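PDB 6KGU: penicillin-binding protein PbpB from Mycobacterium tuberculosis, which synthesises cross-linked peptidoglycan for the mycobacterial cell wall from lipid intermediates and is a target of beta-lactam antibiotics such as aztreonam. Local coordinates for residues A16-I21 with A30-A35; Q211-N214 with N220-A223; I511-D516 with A531-N536. One frame throughout, in Å; residues are numbered along the deposited sequence.

Contact 1 of 3, residues A16-I21 with A30-A35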
ATOM      1  N   ALA A  16     -21.873  -9.758 -29.474  1.00 39.04           N
ATOM      2  CA  ALA A  16     -20.782 -10.346 -28.705  1.00 38.10           C
ATOM      3  C   ALA A  16     -21.207 -10.555 -27.255  1.00 40.77           C
ATOM      4  O   ALA A  16     -21.889  -9.713 -26.663  1.00 41.60           O
ATOM      5  CB  ALA A  16     -19.549  -9.453 -28.760  1.00 35.92           C
ATOM      6  N   ALA A  17     -20.804 -11.683 -26.682  1.00 42.74           N
ATOM      7  CA  ALA A  17     -21.084 -11.986 -25.283  1.00 45.75           C
ATOM      8  C   ALA A  17     -19.979 -11.418 -24.392  1.00 41.30           C
ATOM      9  O   ALA A  17     -18.789 -11.652 -24.639  1.00 40.38           O
ATOM     10  CB  ALA A  17     -21.210 -13.496 -25.075  1.00 42.45           C
ATOM     11  N   ARG A  18     -20.373 -10.693 -23.350  1.00 40.58           N
ATOM     12  CA  ARG A  18     -19.397 -10.047 -22.482  1.00 38.93           C
ATOM     13  C   ARG A  18     -18.548 -11.074 -21.745  1.00 31.77           C
ATOM     14  O   ARG A  18     -19.049 -12.091 -21.262  1.00 38.07           O
ATOM     15  CB  ARG A  18     -20.092  -9.125 -21.481  1.00 40.49           C
ATOM     16  CG  ARG A  18     -19.123  -8.195 -20.746  1.00 36.22           C
ATOM     17  CD  ARG A  18     -19.869  -7.103 -19.991  1.00 35.30           C
ATOM     18  NE  ARG A  18     -18.954  -6.175 -19.319  1.00 36.63           N
ATOM     19  CZ  ARG A  18     -18.398  -5.125 -19.915  1.00 38.95           C
ATOM     20  NH1 ARG A  18     -18.657  -4.872 -21.204  1.00 33.01           N
ATOM     21  NH2 ARG A  18     -17.580  -4.334 -19.239  1.00 29.50           N
ATOM     22  N   GLY A  19     -17.253 -10.809 -21.672  1.00 31.64           N
ATOM     23  CA  GLY A  19     -16.365 -11.673 -20.924  1.00 38.11           C
ATOM     24  C   GLY A  19     -16.494 -11.471 -19.421  1.00 32.78           C
ATOM     25  O   GLY A  19     -17.110 -10.525 -18.922  1.00 34.18           O
ATOM     26  N   SER A  20     -15.908 -12.398 -18.679  1.00 33.67           N
ATOM     27  CA  SER A  20     -15.972 -12.407 -17.225  0.82 36.71           C
ATOM     28  C   SER A  20     -14.731 -11.763 -16.616  1.00 36.76           C
ATOM     29  O   SER A  20     -13.696 -11.616 -17.266  1.00 34.91           O
ATOM     30  CB  SER A  20     -16.114 -13.839 -16.699  0.82 33.65           C
ATOM     31  OG  SER A  20     -17.337 -14.417 -17.115  0.82 33.82           O
ATOM     32  N   ILE A  21     -14.846 -11.396 -15.342  1.00 37.68           N
ATOM     33  CA  ILE A  21     -13.721 -10.954 -14.527  1.00 32.83           C
ATOM     34  C   ILE A  21     -13.605 -11.953 -13.383  1.00 31.79           C
ATOM     35  O   ILE A  21     -14.557 -12.125 -12.613  1.00 32.49           O
ATOM     36  CB  ILE A  21     -13.914  -9.520 -13.989  1.00 32.30           C
ATOM     37  CG1 ILE A  21     -14.079  -8.511 -15.133  1.00 33.29           C
ATOM     38  CG2 ILE A  21     -12.742  -9.136 -13.061  1.00 29.85           C
ATOM     39  CD1 ILE A  21     -14.414  -7.080 -14.687  1.00 30.47           C
ATOM     40  N   ALA A  30     -17.267 -11.156 -11.770  1.00 33.67           N
ATOM     41  CA  ALA A  30     -18.331 -10.593 -12.577  1.00 31.88           C
ATOM     42  C   ALA A  30     -18.508 -11.488 -13.792  1.00 35.38           C
ATOM     43  O   ALA A  30     -17.522 -11.870 -14.424  1.00 32.61           O
ATOM     44  CB  ALA A  30     -18.013  -9.152 -13.000  1.00 33.89           C
ATOM     45  N   PHE A  31     -19.755 -11.820 -14.111  1.00 36.63           N
ATOM     46  CA  PHE A  31     -20.045 -12.622 -15.291  1.00 35.89           C
ATOM     47  C   PHE A  31     -21.463 -12.316 -15.745  1.00 41.87           C
ATOM     48  O   PHE A  31     -22.278 -11.779 -14.986  1.00 36.56           O
ATOM     49  CB  PHE A  31     -19.859 -14.121 -15.018  1.00 36.80           C
ATOM     50  CG  PHE A  31     -20.863 -14.699 -14.066  1.00 40.29           C
ATOM     51  CD1 PHE A  31     -22.080 -15.192 -14.529  1.00 40.30           C
ATOM     52  CD2 PHE A  31     -20.585 -14.779 -12.710  1.00 38.45           C
ATOM     53  CE1 PHE A  31     -23.008 -15.728 -13.654  1.00 39.24           C
ATOM     54  CE2 PHE A  31     -21.510 -15.314 -11.826  1.00 43.11           C
ATOM     55  CZ  PHE A  31     -22.721 -15.795 -12.297  1.00 43.77           C
ATOM     56  N   THR A  32     -21.754 -12.669 -16.995  1.00 35.98           N
ATOM     57  CA  THR A  32     -23.012 -12.309 -17.631  1.00 41.88           C
ATOM     58  C   THR A  32     -23.898 -13.538 -17.804  1.00 42.46           C
ATOM     59  O   THR A  32     -23.409 -14.630 -18.101  1.00 46.27           O
ATOM     60  CB  THR A  32     -22.742 -11.631 -18.974  1.00 42.17           C
ATOM     61  OG1 THR A  32     -22.141 -10.350 -18.737  1.00 40.50           O
ATOM     62  CG2 THR A  32     -24.025 -11.454 -19.789  1.00 43.70           C
ATOM     63  N   ILE A  33     -25.197 -13.368 -17.576  1.00 43.39           N
ATOM     64  CA  ILE A  33     -26.192 -14.386 -17.906  1.00 44.17           C
ATOM     65  C   ILE A  33     -27.185 -13.792 -18.896  1.00 46.71           C
ATOM     66  O   ILE A  33     -27.489 -12.596 -18.874  1.00 48.59           O
ATOM     67  CB  ILE A  33     -26.938 -14.937 -16.668  1.00 47.03           C
ATOM     68  CG1 ILE A  33     -27.999 -13.925 -16.197  1.00 52.28           C
ATOM     69  CG2 ILE A  33     -25.967 -15.283 -15.571  1.00 48.38           C
ATOM     70  CD1 ILE A  33     -28.643 -14.239 -14.832  1.00 53.04           C
ATOM     71  N   GLU A  34     -27.693 -14.647 -19.774  1.00 55.17           N
ATOM     72  CA  GLU A  34     -28.698 -14.219 -20.737  1.00 58.54           C
ATOM     73  C   GLU A  34     -30.075 -14.217 -20.094  1.00 53.78           C
ATOM     74  O   GLU A  34     -30.450 -15.157 -19.391  1.00 54.40           O
ATOM     75  CB  GLU A  34     -28.703 -15.136 -21.957  1.00 57.99           C
ATOM     76  CG  GLU A  34     -27.826 -14.657 -23.086  1.00 63.09           C
ATOM     77  CD  GLU A  34     -28.142 -15.366 -24.390  1.00 74.26           C
ATOM     78  OE1 GLU A  34     -29.344 -15.584 -24.682  1.00 70.68           O
ATOM     79  OE2 GLU A  34     -27.188 -15.693 -25.127  1.00 70.50           O
ATOM     80  N   ALA A  35     -30.828 -13.150 -20.330  1.00 51.44           N
ATOM     81  CA  ALA A  35     -32.218 -13.097 -19.905  1.00 57.87           C
ATOM     82  C   ALA A  35     -33.028 -12.441 -21.017  1.00 66.42           C
ATOM     83  O   ALA A  35     -32.545 -12.256 -22.141  1.00 61.80           O
ATOM     84  CB  ALA A  35     -32.366 -12.354 -18.573  1.00 51.93           C
TER
HETATM   85  O   HOH W   1     -19.318 -13.166 -18.656  1.00 36.97           O

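Contact 2 of 3, residues Q211-N214 with N220-A223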
ATOM      1  N   GLN A 211     -14.088  -3.127   9.617  0.57 28.04           N
ATOM      2  CA  GLN A 211     -14.185  -2.998  11.061  0.57 31.19           C
ATOM      3  C   GLN A 211     -13.022  -2.199  11.666  0.57 30.83           C
ATOM      4  O   GLN A 211     -13.175  -1.673  12.770  0.57 29.78           O
ATOM      5  CB  GLN A 211     -14.330  -4.384  11.682  0.57 32.23           C
ATOM      6  CG  GLN A 211     -15.323  -5.280  10.901  0.57 30.01           C
ATOM      7  CD  GLN A 211     -16.746  -4.720  10.767  0.57 33.29           C
ATOM      8  OE1 GLN A 211     -17.306  -4.146  11.700  0.57 32.47           O
ATOM      9  NE2 GLN A 211     -17.337  -4.905   9.595  0.57 30.10           N
ATOM     10  N   ALA A 212     -11.886  -2.048  10.967  1.00 25.55           N
ATOM     11  CA  ALA A 212     -10.897  -1.060  11.408  1.00 31.69           C
ATOM     12  C   ALA A 212     -11.464   0.352  11.319  1.00 25.54           C
ATOM     13  O   ALA A 212     -11.239   1.187  12.207  1.00 27.63           O
ATOM     14  CB  ALA A 212      -9.622  -1.166  10.572  1.00 27.57           C
ATOM     15  N   LYS A 213     -12.227   0.628  10.265  1.00 28.15           N
ATOM     16  CA  LYS A 213     -12.834   1.945  10.127  1.00 26.82           C
ATOM     17  C   LYS A 213     -13.854   2.184  11.234  1.00 31.16           C
ATOM     18  O   LYS A 213     -13.832   3.237  11.889  1.00 29.14           O
ATOM     19  CB  LYS A 213     -13.466   2.086   8.745  1.00 28.78           C
ATOM     20  CG  LYS A 213     -13.921   3.510   8.386  1.00 29.69           C
ATOM     21  CD  LYS A 213     -15.356   3.780   8.817  1.00 32.12           C
ATOM     22  CE  LYS A 213     -15.881   5.092   8.248  1.00 31.56           C
ATOM     23  NZ  LYS A 213     -17.199   5.392   8.802  1.00 35.33           N
ATOM     24  N   ASN A 214     -14.749   1.207  11.467  1.00 28.90           N
ATOM     25  CA  ASN A 214     -15.752   1.332  12.528  1.00 33.39           C
ATOM     26  C   ASN A 214     -15.111   1.454  13.911  1.00 31.58           C
ATOM     27  O   ASN A 214     -15.555   2.259  14.733  1.00 36.27           O
ATOM     28  CB  ASN A 214     -16.706   0.134  12.510  1.00 25.48           C
ATOM     29  CG  ASN A 214     -17.463   0.003  11.202  1.00 33.84           C
ATOM     30  OD1 ASN A 214     -17.473   0.920  10.385  1.00 34.53           O
ATOM     31  ND2 ASN A 214     -18.116  -1.146  11.002  1.00 31.64           N
ATOM     32  N   ASN A 220     -11.928   7.094   6.814  1.00 31.50           N
ATOM     33  CA  ASN A 220     -11.855   6.015   5.837  1.00 35.06           C
ATOM     34  C   ASN A 220     -10.590   5.214   6.105  1.00 29.19           C
ATOM     35  O   ASN A 220      -9.686   5.677   6.801  1.00 26.76           O
ATOM     36  CB  ASN A 220     -11.898   6.539   4.395  1.00 38.92           C
ATOM     37  CG  ASN A 220     -11.012   7.725   4.179  1.00 41.89           C
ATOM     38  OD1 ASN A 220     -11.453   8.886   4.232  1.00 40.90           O
ATOM     39  ND2 ASN A 220      -9.739   7.452   3.931  1.00 38.23           N
ATOM     40  N   VAL A 221     -10.564   3.987   5.590  1.00 26.70           N
ATOM     41  CA  VAL A 221      -9.459   3.053   5.803  1.00 24.34           C
ATOM     42  C   VAL A 221      -9.221   2.345   4.477  1.00 26.32           C
ATOM     43  O   VAL A 221     -10.164   2.072   3.733  1.00 28.82           O
ATOM     44  CB  VAL A 221      -9.762   2.032   6.938  1.00 27.25           C
ATOM     45  CG1 VAL A 221      -8.630   0.941   7.101  1.00 24.30           C
ATOM     46  CG2 VAL A 221      -9.945   2.744   8.268  1.00 25.30           C
ATOM     47  N   SER A 222      -7.965   2.044   4.178  1.00 24.74           N
ATOM     48  CA  SER A 222      -7.671   1.240   3.005  1.00 25.73           C
ATOM     49  C   SER A 222      -6.435   0.404   3.299  1.00 26.66           C
ATOM     50  O   SER A 222      -5.673   0.696   4.221  1.00 27.84           O
ATOM     51  CB  SER A 222      -7.481   2.114   1.764  1.00 30.62           C
ATOM     52  OG  SER A 222      -6.458   3.038   2.012  1.00 37.95           O
ATOM     53  N   ALA A 223      -6.266  -0.661   2.519  1.00 22.13           N
ATOM     54  CA  ALA A 223      -5.199  -1.624   2.738  1.00 26.60           C
ATOM     55  C   ALA A 223      -4.868  -2.296   1.411  1.00 27.82           C
ATOM     56  O   ALA A 223      -5.745  -2.515   0.564  1.00 29.00           O
ATOM     57  CB  ALA A 223      -5.570  -2.691   3.796  1.00 22.06           C
TER

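Contact 3 of 3, residues I511-D516 with A531-N536. With CO (cobalt (II) ion), chain C.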
ATOM      1  N   ILE A 511       2.265  -5.601   3.262  1.00 26.79           N
ATOM      2  CA  ILE A 511       0.973  -5.074   3.672  1.00 29.83           C
ATOM      3  C   ILE A 511       1.111  -3.582   3.935  1.00 26.79           C
ATOM      4  O   ILE A 511       1.939  -3.178   4.754  1.00 30.83           O
ATOM      5  CB  ILE A 511       0.443  -5.794   4.921  1.00 21.09           C
ATOM      6  CG1 ILE A 511       0.263  -7.289   4.630  1.00 25.01           C
ATOM      7  CG2 ILE A 511      -0.887  -5.127   5.366  1.00 24.34           C
ATOM      8  CD1 ILE A 511       0.109  -8.146   5.861  1.00 28.90           C
ATOM      9  N   GLY A 512       0.286  -2.774   3.266  1.00 23.94           N
ATOM     10  CA  GLY A 512       0.229  -1.335   3.517  1.00 23.00           C
ATOM     11  C   GLY A 512      -1.169  -0.914   3.931  1.00 26.29           C
ATOM     12  O   GLY A 512      -2.158  -1.364   3.347  1.00 27.78           O
ATOM     13  N   ILE A 513      -1.246  -0.040   4.931  1.00 26.20           N
ATOM     14  CA  ILE A 513      -2.514   0.367   5.544  1.00 26.75           C
ATOM     15  C   ILE A 513      -2.491   1.881   5.731  1.00 26.53           C
ATOM     16  O   ILE A 513      -1.454   2.453   6.078  1.00 27.00           O
ATOM     17  CB  ILE A 513      -2.735  -0.319   6.917  1.00 29.83           C
ATOM     18  CG1 ILE A 513      -2.868  -1.837   6.776  1.00 27.48           C
ATOM     19  CG2 ILE A 513      -3.984   0.239   7.659  1.00 27.03           C
ATOM     20  CD1 ILE A 513      -2.534  -2.554   8.072  1.00 29.06           C
ATOM     21  N   MET A 514      -3.634   2.534   5.532  1.00 23.36           N
ATOM     22  CA  MET A 514      -3.761   3.935   5.895  0.63 26.36           C
ATOM     23  C   MET A 514      -5.129   4.172   6.520  1.00 26.91           C
ATOM     24  O   MET A 514      -6.135   3.617   6.079  1.00 26.12           O
ATOM     25  CB  MET A 514      -3.547   4.869   4.689  0.63 25.57           C
ATOM     26  CG  MET A 514      -3.582   6.344   5.076  0.63 26.03           C
ATOM     27  SD  MET A 514      -5.259   7.043   5.118  0.63 30.49           S
ATOM     28  CE  MET A 514      -5.499   7.347   3.368  0.63 26.36           C
ATOM     29  N   LEU A 515      -5.144   4.977   7.584  1.00 28.53           N
ATOM     30  CA  LEU A 515      -6.355   5.398   8.287  1.00 29.94           C
ATOM     31  C   LEU A 515      -6.450   6.913   8.242  1.00 29.58           C
ATOM     32  O   LEU A 515      -5.498   7.603   8.619  1.00 25.90           O
ATOM     33  CB  LEU A 515      -6.353   4.971   9.752  1.00 28.84           C
ATOM     34  CG  LEU A 515      -6.605   3.488  10.026  1.00 42.32           C
ATOM     35  CD1 LEU A 515      -5.347   2.763   9.741  1.00 30.48           C
ATOM     36  CD2 LEU A 515      -7.024   3.258  11.473  1.00 42.98           C
ATOM     37  N   ASP A 516      -7.602   7.428   7.822  1.00 32.06           N
ATOM     38  CA  ASP A 516      -7.811   8.869   7.723  1.00 32.94           C
ATOM     39  C   ASP A 516      -8.370   9.358   9.054  1.00 35.38           C
ATOM     40  O   ASP A 516      -9.556   9.186   9.346  1.00 35.86           O
ATOM     41  CB  ASP A 516      -8.740   9.207   6.563  1.00 37.22           C
ATOM     42  CG  ASP A 516      -8.977  10.715   6.418  1.00 35.82           C
ATOM     43  OD1 ASP A 516      -8.567  11.492   7.311  1.00 34.61           O
ATOM     44  OD2 ASP A 516      -9.582  11.130   5.415  1.00 44.22           O
ATOM     45  N   ALA A 531      -1.134  -0.441  13.673  1.00 32.21           N
ATOM     46  CA  ALA A 531      -0.421  -1.677  13.980  1.00 31.02           C
ATOM     47  C   ALA A 531      -1.345  -2.867  14.263  1.00 25.12           C
ATOM     48  O   ALA A 531      -1.061  -3.954  13.741  1.00 29.37           O
ATOM     49  CB  ALA A 531       0.558  -1.421  15.141  1.00 29.35           C
ATOM     50  N   PRO A 532      -2.459  -2.741  14.996  1.00 29.95           N
ATOM     51  CA  PRO A 532      -3.315  -3.928  15.206  1.00 31.76           C
ATOM     52  C   PRO A 532      -3.907  -4.486  13.937  1.00 29.08           C
ATOM     53  O   PRO A 532      -4.112  -5.703  13.857  1.00 29.99           O
ATOM     54  CB  PRO A 532      -4.408  -3.420  16.158  1.00 32.70           C
ATOM     55  CG  PRO A 532      -3.782  -2.246  16.853  1.00 35.77           C
ATOM     56  CD  PRO A 532      -2.924  -1.599  15.804  1.00 28.82           C
ATOM     57  N   LEU A 533      -4.188  -3.647  12.930  1.00 27.69           N
ATOM     58  CA  LEU A 533      -4.741  -4.180  11.691  1.00 28.13           C
ATOM     59  C   LEU A 533      -3.686  -4.971  10.924  1.00 29.65           C
ATOM     60  O   LEU A 533      -3.990  -6.009  10.315  1.00 29.95           O
ATOM     61  CB  LEU A 533      -5.314  -3.047  10.843  1.00 30.30           C
ATOM     62  CG  LEU A 533      -5.913  -3.409   9.489  1.00 34.05           C
ATOM     63  CD1 LEU A 533      -6.931  -4.547   9.612  1.00 27.67           C
ATOM     64  CD2 LEU A 533      -6.571  -2.165   8.898  1.00 28.15           C
ATOM     65  N   PHE A 534      -2.440  -4.508  10.954  1.00 26.33           N
ATOM     66  CA  PHE A 534      -1.370  -5.301  10.362  1.00 29.47           C
ATOM     67  C   PHE A 534      -1.218  -6.629  11.096  1.00 25.54           C
ATOM     68  O   PHE A 534      -1.033  -7.674  10.468  1.00 27.20           O
ATOM     69  CB  PHE A 534      -0.053  -4.519  10.385  1.00 24.85           C
ATOM     70  CG  PHE A 534       1.144  -5.341   9.943  1.00 27.69           C
ATOM     71  CD1 PHE A 534       1.866  -6.097  10.868  1.00 27.39           C
ATOM     72  CD2 PHE A 534       1.545  -5.350   8.600  1.00 26.45           C
ATOM     73  CE1 PHE A 534       2.966  -6.866  10.460  1.00 26.63           C
ATOM     74  CE2 PHE A 534       2.651  -6.100   8.180  1.00 24.44           C
ATOM     75  CZ  PHE A 534       3.358  -6.865   9.123  1.00 26.26           C
ATOM     76  N   HIS A 535      -1.251  -6.588  12.431  1.00 24.26           N
ATOM     77  CA  HIS A 535      -1.201  -7.794  13.258  1.00 28.60           C
ATOM     78  C   HIS A 535      -2.225  -8.830  12.809  1.00 26.89           C
ATOM     79  O   HIS A 535      -1.883  -9.997  12.561  1.00 30.60           O
ATOM     80  CB  HIS A 535      -1.457  -7.411  14.717  1.00 31.85           C
ATOM     81  CG  HIS A 535      -1.487  -8.575  15.652  1.00 31.09           C
ATOM     82  ND1 HIS A 535      -0.352  -9.075  16.243  1.00 34.25           N
ATOM     83  CD2 HIS A 535      -2.514  -9.333  16.108  1.00 33.52           C
ATOM     84  CE1 HIS A 535      -0.671 -10.098  17.016  1.00 34.41           C
ATOM     85  NE2 HIS A 535      -1.977 -10.271  16.954  1.00 33.48           N
ATOM     86  N   ASN A 536      -3.487  -8.404  12.695  1.00 26.99           N
ATOM     87  CA  ASN A 536      -4.573  -9.304  12.318  0.69 27.99           C
ATOM     88  C   ASN A 536      -4.344  -9.908  10.938  1.00 28.47           C
ATOM     89  O   ASN A 536      -4.455 -11.121  10.747  1.00 30.11           O
ATOM     90  CB  ASN A 536      -5.903  -8.547  12.333  0.69 31.15           C
ATOM     91  CG  ASN A 536      -6.310  -8.111  13.719  0.69 31.27           C
ATOM     92  OD1 ASN A 536      -5.767  -8.593  14.708  0.69 33.81           O
ATOM     93  ND2 ASN A 536      -7.283  -7.203  13.800  0.69 32.91           N
TER
HETATM   94 CO    CO C 702      -3.302 -11.808  17.668  0.62 29.85          CO
HETATM   95  O   HOH W   2      -5.081 -11.116  16.604  0.78 38.76           O
HETATM   96  O   HOH W   3      -4.397 -12.072  15.866  0.91 37.36           O
HETATM   97  O   HOH W   4      -2.587 -13.182  16.650  0.99 40.08           O
HETATM   98  O   HOH W   5      -1.474 -12.912  17.903  0.76 38.35           O

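Contact 1 of 3, residues A16-I21 with A30-A35
Of the F31 side chain, CB is what meets S20, and the phenyl ring leads away to P129 and to a cation-pi contact with R28. In one of two conformers of S20, and so provisionally, S20 OG sits 3.3 Å from F31 CB. The guanidinium of R18 also turns from the contact, forming salt bridges with D156 and E152. The extended chain of R18, with CG trans to the backbone N (chi1 -168°), runs that charge out toward the helices 150-154 and 156-160. What R18 leaves behind is its CB, 3.6 Å from T32 OG1, where the two side chains cross at about a right angle; that hydroxyl is itself hydrogen-bonded to R126. Direct backbone pairing is confined to I21 and A30, an antiparallel hydrogen-bonded pair: I21 N reaches A30 O at 2.9 Å, and A30 N reaches I21 O at 3.0 Å. The same pair brings I21 CB within 4.2 Å of A30 CB. Farther along, the chains diverge and one water takes the place of direct bonds. It donates to R18 O at 2.8 Å, accepts from T32 N at 3.0 Å and, again provisionally, bonds S20 OG. Both segments belong to the PBP dimerisation-domain region, and the chemistry implies a pairing carried by main-chain polarity and continued by water, the charge of R18 being spent on D156 and E152.

Contact 2 of 3, residues Q211-N214 with N220-A223
V221 plugs the first strand of the transpeptidase domain's antiparallel sheet against helix 199-216, with K213 and A212 receiving it, a helix-on-sheet packing of the beta-lactamase-like fold. The chain leaves this helix and, after a short loop, enters strand 220-227, so the contact joins two consecutive elements. The two branches of V221 divide the work. CG1, trans to the backbone N (chi1 175°), faces the methyl of A212, with V221 CG1 and A212 CB 4.2 Å apart. CG2 goes to K213 and lies over the root of that side chain. The lysine then bends at its second torsion (chi2 -89°), so that only its first carbons serve as apolar surface while the amine end leads away from the strand. K213 CG also comes to 4.1 Å from N220 CA, which extends the contact to N220. All of this contact is van der Waals; the strand's polar backbone looks elsewhere, V221 N bonding D239 and N220 pairing with D516. L533 of helix 531-544 touches both A212 and V221. Tightest is the branch over the helix backbone, where V221 CG2 stands 3.5 Å from K213 CA and 3.6 Å from K213 CB.

Contact 3 of 3, residues I511-D516 with A531-N536
I511 and I513 meet F534 and L533 in purely apolar contacts. I511 lies obliquely against the phenyl ring, its CB 3.9 Å from F534 CD2, with its CD1 reaching the neighbouring CE2. F534 also meets the ring of F498. I513 uses two branches: CG2 touches L533 CD2 at 3.7 Å, while CD1 runs on between the two helix residues to 3.8 Å from L533 CG and 3.9 Å from F534 CB. With CG1 trans to its carbonyl carbon (chi1 -64°), I513 sends that CD1 as far as the helix backbone, 3.5 Å from F534 N. F534 has its CG trans to the backbone N (chi1 173°), which lets a side chain that starts out along the helix flank bring its ring against I511.

H535 points away from the strand, binds a cobalt ion through NE2 at 2.2 Å and is held at ND1 by the carbonyl of G466. Four waters are modelled on the metal, some too close to one another, so their arrangement is doubtful.

Main-chain geometry sets the frame: the strand's alternation brings I511 and I513 to the helix and turns M514 away, and the axes of segments 511-516 and 531-536 pass 9.1 Å apart with directions 145° from each other. Such a long helix, the last of the transpeptidase domain, laid roughly antiparallel along a strand of the central sheet, is typical of the penicillin-binding protein and beta-lactamase fold.

Contacts 2 and 3 build one continuous layer, their centres about 9 Å apart: strands 220-227 and 509-516 are neighbours in the same sheet, joined among others by a probable backbone bond from M514 N to S222 O. Their helices also touch. In contact 3 all the touching residues are buried; contact 2 is only partly so and uses the aliphatic root of a lysine, whereas contact 3 adds an aromatic ring. Contact 1 stands apart in the dimerisation-domain region, its centre about 32 and 36 Å from theirs, partly buried, and uses backbone bonds, a bridging water and a charged side chain with outside partners.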